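Local coordinates for Low molecular weight phosphotyrosine protein phosphatase 1 (Drosophila melanogaster, PDB 7CUY) that probably removes phosphate from phosphotyrosine in proteins, and from small aryl and acyl phosphates, as a cytoplasmic low molecular weight tyrosine phosphatase, at residues A[3-9]-A[81-87]; A[22-27]-A[145-149]; A[118-122]-A[137-141]. All coordinates share one frame; numbering follows the deposited sequence.

Interaction 1 of 3, residues A[3-9]-A[81-87]; sequences RKVLMIC and FDYIFGM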
loop_
_atom_site.group_PDB
_atom_site.type_symbol
_atom_site.label_atom_id
_atom_site.label_comp_id
_atom_site.label_asym_id
_atom_site.label_seq_id
_atom_site.Cartn_x
_atom_site.Cartn_y
_atom_site.Cartn_z
ATOM N N ARG A 3 5.308 14.392 -5.777
ATOM C CA ARG A 3 5.094 13.038 -6.268
ATOM C C ARG A 3 3.981 12.432 -5.434
ATOM O O ARG A 3 3.931 12.640 -4.228
ATOM C CB ARG A 3 6.366 12.189 -6.117
ATOM C CG ARG A 3 7.340 12.153 -7.296
ATOM C CD ARG A 3 8.473 13.187 -7.187
ATOM N NE ARG A 3 9.245 13.206 -5.936
ATOM C CZ ARG A 3 10.417 12.591 -5.756
ATOM N NH1 ARG A 3 10.952 11.861 -6.734
ATOM N NH2 ARG A 3 11.059 12.693 -4.594
ATOM N N LYS A 4 3.089 11.677 -6.056
ATOM C CA LYS A 4 1.973 11.106 -5.320
ATOM C C LYS A 4 1.954 9.594 -5.498
ATOM O O LYS A 4 2.006 9.107 -6.629
ATOM C CB LYS A 4 0.661 11.738 -5.770
ATOM C CG LYS A 4 0.517 13.191 -5.302
ATOM C CD LYS A 4 -0.853 13.763 -5.619
ATOM C CE LYS A 4 -0.967 15.243 -5.223
ATOM N NZ LYS A 4 -1.347 16.127 -6.370
ATOM N N VAL A 5 1.864 8.866 -4.377
ATOM C CA VAL A 5 1.875 7.402 -4.332
ATOM C C VAL A 5 0.561 6.937 -3.712
ATOM O O VAL A 5 0.139 7.479 -2.684
ATOM C CB VAL A 5 3.064 6.865 -3.505
ATOM C CG1 VAL A 5 2.912 5.364 -3.230
ATOM C CG2 VAL A 5 4.389 7.118 -4.214
ATOM N N LEU A 6 -0.072 5.930 -4.316
ATOM C CA LEU A 6 -1.340 5.370 -3.833
ATOM C C LEU A 6 -1.185 3.877 -3.597
ATOM O O LEU A 6 -0.872 3.133 -4.534
ATOM C CB LEU A 6 -2.465 5.628 -4.838
ATOM C CG LEU A 6 -3.882 5.188 -4.435
ATOM C CD1 LEU A 6 -4.389 5.975 -3.204
ATOM C CD2 LEU A 6 -4.858 5.322 -5.603
ATOM N N MET A 7 -1.393 3.424 -2.361
ATOM C CA MET A 7 -1.357 1.989 -2.070
ATOM C C MET A 7 -2.754 1.386 -2.162
ATOM O O MET A 7 -3.687 1.898 -1.551
ATOM C CB MET A 7 -0.783 1.717 -0.680
ATOM C CG MET A 7 0.571 2.349 -0.447
ATOM S SD MET A 7 1.853 1.604 -1.452
ATOM C CE MET A 7 3.339 2.309 -0.666
ATOM N N ILE A 8 -2.886 0.266 -2.880
ATOM C CA ILE A 8 -4.172 -0.377 -3.145
ATOM C C ILE A 8 -4.113 -1.813 -2.642
ATOM O O ILE A 8 -3.143 -2.534 -2.917
ATOM C CB ILE A 8 -4.494 -0.387 -4.659
ATOM C CG1 ILE A 8 -4.612 1.029 -5.221
ATOM C CG2 ILE A 8 -5.727 -1.215 -4.963
ATOM C CD1 ILE A 8 -5.554 1.906 -4.439
ATOM N N CYS A 9 -5.161 -2.247 -1.953
ATOM C CA CYS A 9 -5.379 -3.679 -1.793
ATOM C C CYS A 9 -6.869 -3.939 -2.007
ATOM O O CYS A 9 -7.613 -3.058 -2.460
ATOM C CB CYS A 9 -4.859 -4.180 -0.443
ATOM S SG CYS A 9 -5.712 -3.520 1.006
ATOM N N PHE A 81 -2.325 10.237 -9.303
ATOM C CA PHE A 81 -1.155 9.631 -8.675
ATOM C C PHE A 81 -0.108 9.241 -9.711
ATOM O O PHE A 81 -0.434 8.791 -10.812
ATOM C CB PHE A 81 -1.561 8.421 -7.825
ATOM C CG PHE A 81 -2.373 8.803 -6.631
ATOM C CD1 PHE A 81 -3.746 8.908 -6.719
ATOM C CD2 PHE A 81 -1.753 9.121 -5.429
ATOM C CE1 PHE A 81 -4.497 9.291 -5.617
ATOM C CE2 PHE A 81 -2.491 9.512 -4.320
ATOM C CZ PHE A 81 -3.864 9.598 -4.410
ATOM N N ASP A 82 1.159 9.426 -9.342
ATOM C CA ASP A 82 2.268 9.025 -10.190
ATOM C C ASP A 82 2.517 7.534 -10.122
ATOM O O ASP A 82 2.919 6.929 -11.121
ATOM C CB ASP A 82 3.523 9.776 -9.770
ATOM C CG ASP A 82 3.316 11.262 -9.768
ATOM O OD1 ASP A 82 3.378 11.855 -10.868
ATOM O OD2 ASP A 82 3.047 11.823 -8.679
ATOM N N TYR A 83 2.265 6.935 -8.964
ATOM C CA TYR A 83 2.520 5.531 -8.703
ATOM C C TYR A 83 1.310 4.943 -8.005
ATOM O O TYR A 83 0.852 5.492 -7.003
ATOM C CB TYR A 83 3.757 5.362 -7.819
ATOM C CG TYR A 83 4.972 6.034 -8.406
ATOM C CD1 TYR A 83 5.672 5.439 -9.450
ATOM C CD2 TYR A 83 5.413 7.260 -7.923
ATOM C CE1 TYR A 83 6.797 6.055 -10.003
ATOM C CE2 TYR A 83 6.518 7.891 -8.462
ATOM C CZ TYR A 83 7.215 7.280 -9.502
ATOM O OH TYR A 83 8.324 7.900 -10.036
ATOM N N ILE A 84 0.792 3.836 -8.527
ATOM C CA ILE A 84 -0.258 3.074 -7.865
ATOM C C ILE A 84 0.244 1.649 -7.661
ATOM O O ILE A 84 0.680 1.007 -8.618
ATOM C CB ILE A 84 -1.563 3.092 -8.680
ATOM C CG1 ILE A 84 -2.005 4.543 -8.914
ATOM C CG2 ILE A 84 -2.629 2.337 -7.945
ATOM C CD1 ILE A 84 -3.381 4.702 -9.495
ATOM N N PHE A 85 0.188 1.166 -6.423
ATOM C CA PHE A 85 0.747 -0.121 -6.017
ATOM C C PHE A 85 -0.352 -1.115 -5.656
ATOM O O PHE A 85 -1.191 -0.829 -4.798
ATOM C CB PHE A 85 1.661 0.029 -4.791
ATOM C CG PHE A 85 3.006 0.649 -5.079
ATOM C CD1 PHE A 85 4.047 -0.116 -5.571
ATOM C CD2 PHE A 85 3.234 1.982 -4.818
ATOM C CE1 PHE A 85 5.299 0.454 -5.806
ATOM C CE2 PHE A 85 4.469 2.557 -5.065
ATOM C CZ PHE A 85 5.503 1.793 -5.557
ATOM N N GLY A 86 -0.309 -2.319 -6.268
ATOM C CA GLY A 86 -1.080 -3.433 -5.761
ATOM C C GLY A 86 -0.250 -4.272 -4.809
ATOM O O GLY A 86 0.969 -4.163 -4.755
ATOM N N MET A 87 -0.925 -5.127 -4.051
ATOM C CA MET A 87 -0.230 -6.005 -3.120
ATOM C C MET A 87 0.018 -7.407 -3.671
ATOM O O MET A 87 1.012 -8.039 -3.288
ATOM C CB MET A 87 -1.018 -6.111 -1.811
ATOM C CG MET A 87 -1.301 -4.761 -1.155
ATOM S SD MET A 87 0.193 -3.922 -0.586
ATOM C CE MET A 87 0.105 -2.397 -1.483
HETATM O O HOH W 1 10.039 10.428 -9.113
#

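Interaction 2 of 3, residues A[22-27]-A[145-149]; sequences VMVDTL and CAAFM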
loop_
_atom_site.group_PDB
_atom_site.type_symbol
_atom_site.label_atom_id
_atom_site.label_comp_id
_atom_site.label_asym_id
_atom_site.label_seq_id
_atom_site.Cartn_x
_atom_site.Cartn_y
_atom_site.Cartn_z
ATOM N N VAL A 22 3.705 2.713 6.483
ATOM C CA VAL A 22 5.129 2.415 6.407
ATOM C C VAL A 22 5.806 3.331 5.394
ATOM O O VAL A 22 6.926 3.803 5.621
ATOM C CB VAL A 22 5.347 0.922 6.087
ATOM C CG1 VAL A 22 6.783 0.653 5.703
ATOM C CG2 VAL A 22 4.959 0.054 7.278
ATOM N N MET A 23 5.133 3.627 4.273
ATOM C CA MET A 23 5.759 4.489 3.270
ATOM C C MET A 23 5.973 5.892 3.827
ATOM O O MET A 23 7.041 6.491 3.629
ATOM C CB MET A 23 4.917 4.525 1.995
ATOM C CG MET A 23 5.543 5.268 0.801
ATOM S SD MET A 23 6.831 4.314 -0.077
ATOM C CE MET A 23 8.268 5.066 0.590
ATOM N N VAL A 24 4.986 6.419 4.556
ATOM C CA VAL A 24 5.131 7.747 5.140
ATOM C C VAL A 24 6.265 7.754 6.160
ATOM O O VAL A 24 7.106 8.654 6.164
ATOM C CB VAL A 24 3.799 8.217 5.753
ATOM C CG1 VAL A 24 4.011 9.436 6.629
ATOM C CG2 VAL A 24 2.842 8.562 4.643
ATOM N N ASP A 25 6.319 6.729 7.014
ATOM C CA ASP A 25 7.418 6.590 7.961
ATOM C C ASP A 25 8.753 6.448 7.246
ATOM O O ASP A 25 9.771 7.004 7.681
ATOM C CB ASP A 25 7.170 5.383 8.858
ATOM C CG ASP A 25 8.229 5.228 9.932
ATOM O OD1 ASP A 25 8.599 6.257 10.552
ATOM O OD2 ASP A 25 8.685 4.079 10.153
ATOM N N THR A 26 8.767 5.713 6.140
ATOM C CA THR A 26 9.997 5.532 5.393
ATOM C C THR A 26 10.466 6.846 4.782
ATOM O O THR A 26 11.655 7.182 4.848
ATOM C CB THR A 26 9.772 4.464 4.323
ATOM O OG1 THR A 26 9.599 3.199 4.966
ATOM C CG2 THR A 26 10.928 4.395 3.358
ATOM N N LEU A 27 9.551 7.608 4.191
ATOM C CA LEU A 27 9.920 8.920 3.674
ATOM C C LEU A 27 10.419 9.844 4.782
ATOM O O LEU A 27 11.361 10.613 4.567
ATOM C CB LEU A 27 8.729 9.565 2.969
ATOM C CG LEU A 27 8.235 8.796 1.743
ATOM C CD1 LEU A 27 6.779 9.172 1.458
ATOM C CD2 LEU A 27 9.142 9.042 0.530
ATOM N N CYS A 145 9.146 -0.725 0.594
ATOM C CA CYS A 145 9.003 0.724 0.526
ATOM C C CYS A 145 10.360 1.411 0.475
ATOM O O CYS A 145 10.570 2.324 -0.331
ATOM C CB CYS A 145 8.201 1.239 1.724
ATOM S SG CYS A 145 6.401 0.931 1.639
ATOM N N ALA A 146 11.284 1.001 1.345
ATOM C CA ALA A 146 12.638 1.543 1.303
ATOM C C ALA A 146 13.248 1.407 -0.087
ATOM O O ALA A 146 13.744 2.385 -0.663
ATOM C CB ALA A 146 13.497 0.825 2.342
ATOM N N ALA A 147 13.206 0.192 -0.649
ATOM C CA ALA A 147 13.853 -0.060 -1.933
ATOM C C ALA A 147 13.232 0.786 -3.040
ATOM O O ALA A 147 13.951 1.406 -3.833
ATOM C CB ALA A 147 13.779 -1.548 -2.281
ATOM N N PHE A 148 11.895 0.837 -3.102
ATOM C CA PHE A 148 11.231 1.725 -4.058
ATOM C C PHE A 148 11.660 3.175 -3.866
ATOM O O PHE A 148 11.990 3.877 -4.832
ATOM C CB PHE A 148 9.713 1.635 -3.919
ATOM C CG PHE A 148 8.979 2.669 -4.735
ATOM C CD1 PHE A 148 8.420 3.777 -4.137
ATOM C CD2 PHE A 148 8.874 2.530 -6.109
ATOM C CE1 PHE A 148 7.748 4.744 -4.887
ATOM C CE2 PHE A 148 8.211 3.478 -6.867
ATOM C CZ PHE A 148 7.646 4.595 -6.249
ATOM N N MET A 149 11.604 3.661 -2.624
ATOM C CA MET A 149 12.004 5.039 -2.350
ATOM C C MET A 149 13.424 5.299 -2.823
ATOM O O MET A 149 13.700 6.307 -3.494
ATOM C CB MET A 149 11.897 5.336 -0.859
ATOM C CG MET A 149 12.433 6.709 -0.500
ATOM S SD MET A 149 12.350 7.005 1.265
ATOM C CE MET A 149 13.774 6.011 1.783
#

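Interaction 3 of 3, residues A[118-122]-A[137-141]; sequences KNRII and AYQQC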
loop_
_atom_site.group_PDB
_atom_site.type_symbol
_atom_site.label_atom_id
_atom_site.label_comp_id
_atom_site.label_asym_id
_atom_site.label_seq_id
_atom_site.Cartn_x
_atom_site.Cartn_y
_atom_site.Cartn_z
ATOM N N LYS A 118 10.446 -15.099 -4.110
ATOM C CA LYS A 118 9.519 -15.945 -3.359
ATOM C C LYS A 118 8.748 -15.172 -2.293
ATOM O O LYS A 118 7.708 -15.653 -1.822
ATOM C CB LYS A 118 10.256 -17.111 -2.678
ATOM C CG LYS A 118 11.507 -17.608 -3.314
ATOM C CD LYS A 118 12.729 -16.803 -3.056
ATOM C CE LYS A 118 13.802 -17.230 -3.834
ATOM N NZ LYS A 118 14.987 -16.405 -3.837
ATOM N N ASN A 119 9.219 -13.990 -1.894
ATOM C CA ASN A 119 8.556 -13.232 -0.839
ATOM C C ASN A 119 7.843 -12.005 -1.382
ATOM O O ASN A 119 7.507 -11.092 -0.613
ATOM C CB ASN A 119 9.548 -12.807 0.246
ATOM C CG ASN A 119 10.124 -13.983 1.022
ATOM O OD1 ASN A 119 10.997 -13.799 1.875
ATOM N ND2 ASN A 119 9.678 -15.201 0.697
ATOM N N ARG A 120 7.602 -11.958 -2.688
ATOM C CA ARG A 120 7.154 -10.708 -3.284
ATOM C C ARG A 120 5.650 -10.500 -3.181
ATOM O O ARG A 120 5.199 -9.356 -3.266
ATOM C CB ARG A 120 7.586 -10.631 -4.738
ATOM C CG ARG A 120 6.769 -11.463 -5.688
ATOM C CD ARG A 120 7.462 -11.439 -7.006
ATOM N NE ARG A 120 6.767 -12.180 -8.043
ATOM C CZ ARG A 120 6.373 -11.637 -9.188
ATOM N NH1 ARG A 120 6.605 -10.348 -9.417
ATOM N NH2 ARG A 120 5.760 -12.382 -10.105
ATOM N N ILE A 121 4.876 -11.565 -2.991
ATOM C CA ILE A 121 3.432 -11.439 -2.824
ATOM C C ILE A 121 3.144 -11.045 -1.381
ATOM O O ILE A 121 3.605 -11.698 -0.436
ATOM C CB ILE A 121 2.714 -12.744 -3.199
ATOM C CG1 ILE A 121 3.055 -13.146 -4.636
ATOM C CG2 ILE A 121 1.202 -12.614 -3.020
ATOM C CD1 ILE A 121 2.409 -12.300 -5.699
ATOM N N ILE A 122 2.419 -9.949 -1.199
ATOM C CA ILE A 122 1.946 -9.582 0.128
ATOM C C ILE A 122 0.542 -10.156 0.264
ATOM O O ILE A 122 -0.423 -9.644 -0.314
ATOM C CB ILE A 122 1.999 -8.073 0.371
ATOM C CG1 ILE A 122 3.477 -7.621 0.393
ATOM C CG2 ILE A 122 1.315 -7.762 1.674
ATOM C CD1 ILE A 122 3.728 -6.153 -0.006
ATOM N N ALA A 137 3.216 -8.908 6.466
ATOM C CA ALA A 137 2.959 -7.803 5.547
ATOM C C ALA A 137 3.743 -6.553 5.951
ATOM O O ALA A 137 4.325 -5.862 5.103
ATOM C CB ALA A 137 1.460 -7.503 5.502
ATOM N N TYR A 138 3.745 -6.231 7.244
ATOM C CA TYR A 138 4.515 -5.084 7.710
ATOM C C TYR A 138 5.999 -5.251 7.373
ATOM O O TYR A 138 6.622 -4.351 6.796
ATOM C CB TYR A 138 4.302 -4.883 9.216
ATOM C CG TYR A 138 5.220 -3.828 9.793
ATOM C CD1 TYR A 138 4.836 -2.504 9.822
ATOM C CD2 TYR A 138 6.483 -4.161 10.288
ATOM C CE1 TYR A 138 5.666 -1.528 10.322
ATOM C CE2 TYR A 138 7.326 -3.190 10.790
ATOM C CZ TYR A 138 6.912 -1.873 10.806
ATOM O OH TYR A 138 7.739 -0.885 11.307
ATOM N N GLN A 139 6.582 -6.405 7.714
ATOM C CA GLN A 139 7.986 -6.640 7.394
ATOM C C GLN A 139 8.250 -6.474 5.902
ATOM O O GLN A 139 9.258 -5.877 5.502
ATOM C CB GLN A 139 8.416 -8.035 7.863
ATOM C CG GLN A 139 8.536 -8.175 9.373
ATOM C CD GLN A 139 9.695 -9.080 9.812
ATOM O OE1 GLN A 139 10.381 -9.717 8.987
ATOM N NE2 GLN A 139 9.941 -9.110 11.120
ATOM N N GLN A 140 7.350 -6.988 5.059
ATOM C CA GLN A 140 7.531 -6.869 3.615
ATOM C C GLN A 140 7.477 -5.414 3.170
ATOM O O GLN A 140 8.320 -4.961 2.387
ATOM C CB GLN A 140 6.468 -7.690 2.883
ATOM C CG GLN A 140 6.645 -9.190 3.033
ATOM C CD GLN A 140 5.434 -9.969 2.538
ATOM O OE1 GLN A 140 4.371 -9.941 3.160
ATOM N NE2 GLN A 140 5.593 -10.678 1.430
ATOM N N CYS A 141 6.483 -4.671 3.653
ATOM C CA CYS A 141 6.356 -3.262 3.302
ATOM C C CYS A 141 7.582 -2.456 3.729
ATOM O O CYS A 141 8.001 -1.528 3.028
ATOM C CB CYS A 141 5.090 -2.696 3.945
ATOM S SG CYS A 141 3.572 -3.388 3.231
#

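Interaction 1 of 3, residues A[3-9]-A[81-87]
The carbonyl oxygen of Lys-4 takes two backbone N-H groups, Asp-82 N at 2.9 Å and Tyr-83 N at 3.2 Å, where strands 3-9 and 83-86 begin to pair. These are the two inner strands of the four-stranded parallel sheet of order 2-1-3-4, the core of the low molecular weight phosphatase fold. Asp-82 also answers with its side chain: OD2 accepts Lys-4 N at 2.6 Å through its anti lone pair, so the aspartate grips both the N-H and the C=O of one residue. Further on, backbone bonds pass from Leu-6 N to Tyr-83 O, from Phe-85 N to Leu-6 O and from Ile-8 N to Phe-85 O.

On the sheet face of Leu-6, its CB sits over the Phe-81 ring in a CH-pi contact, 3.7 Å from the centroid. Leu-6 CG stands anti to the backbone N (chi1 -176°), which carries both methyls along the same ring. An alanine in place of Phe-81 is likely to leave Leu-6 CB and its methyls without the surface they rest on. The other face holds Val-5, Met-7, Tyr-83 and Phe-85, with Phe-148 of helix 132-153 packed edge-to-face against both aromatic rings. At the C-terminal ends comes Cys-9, by similarity the nucleophile, whose CB touches Met-87 CG at 3.7 Å.

Interaction 2 of 3, residues A[22-27]-A[145-149]
Helices 15-29 and 132-153 cross at -54° between segments 22-27 and 145-149, their axes 9.7 Å apart, and Met-23 and Cys-145 bring their CA atoms to 5.7 Å. Both helices lie on one side of the parallel sheet of this alpha/beta fold, and the sulfur-bearing side chains at the crossing fill the angle between them. Met-23 has CG anti to its own N (chi1 -173°), then bends at chi2 and chi3; the thioether thus lies against Cys-145, SD to SG 3.8 Å, while its CE turns to Met-149 CB at 3.9 Å. On the sheet side, Met-7 of strand 3-9 touches both Met-23 and Cys-145.

Met-149 reaches back across the crossing, extended as far as SD and bent only at chi3. Its CE meets Thr-26 CG2 at 3.6 Å, and its SD lies 3.9 Å from Leu-27 CD2, the leucine and methionine side chains running past each other in opposite senses. Thr-26 presents its methyl while its hydroxyl is occupied at home: OG1 donates to Val-22 O at 2.8 Å, from above the carbonyl plane, and that oxygen also takes Thr-26 N. With the one hydroxyl turned back on its own helix and no hydrogen bond spanning the crossing, the two helices are held here by shape and dispersion among sulfurs and methyls.

Interaction 3 of 3, residues A[118-122]-A[137-141]
This is a side-chain-to-backbone contact, in which a helix glutamine holds a loop: residues 118-122 belong to the connection between strand 106-109 and helix 132-153, the last helix of this phosphatase fold, and fold back on that helix at 137-141. Gln-140 does the polar work. Its CG is anti to the carbonyl carbon (chi1 -69°), and the chain runs extended from there to bring the amide up against the carbonyls of the loop. NE2 donates to Asn-119 O at 2.8 Å and to Ile-121 O at 2.9 Å, so both backbone carbonyls are satisfied by one nitrogen. The bonds are similarly straight, 149° and 150° at the hydrogen, but the Asn-119 oxygen lies in the plane of the amide and the Ile-121 oxygen is tilted a little from it. Relative to each carbonyl, the nitrogen stands above the plane. Two such bonds would fix the rotation of the amide about its last torsion.

Beyond the amide, Ile-122 makes the apolar half of the contact. Its side chain and that of Gln-140 run antiparallel and alongside each other, Ile-122 CG1 lying 3.7 Å from Gln-140 CD. The same loop runs on to Asp-124, by similarity the proton donor, and Ile-122 O accepts a hydrogen bond from Arg-15, an active-site residue by similarity. Nearer the helix, Ile-122 CG2 rests on Ala-137 CB at 3.8 Å, and its CD1 reaches toward Cys-141 SG at 4.3 Å.

Interactions 1 and 2 are buried, whereas interaction 3 is only partly so, its isoleucine Ile-122 buried and its asparagine exposed. The chemistry follows: interaction 1 joins central strands through backbone bonds with side chains packed on both faces, interaction 2 has no hydrogen bond between its helices, and interaction 3 spends a side-chain amide on a loop. Interactions 2 and 3 share helix 132-153, where Val-22 packs on Tyr-138. Phe-148 and Met-7 join the sheet of interaction 1 to the helices of interaction 2. Interactions 1 and 3 approach near the active site, where Met-87 O and Ile-122 N probably form a hydrogen bond.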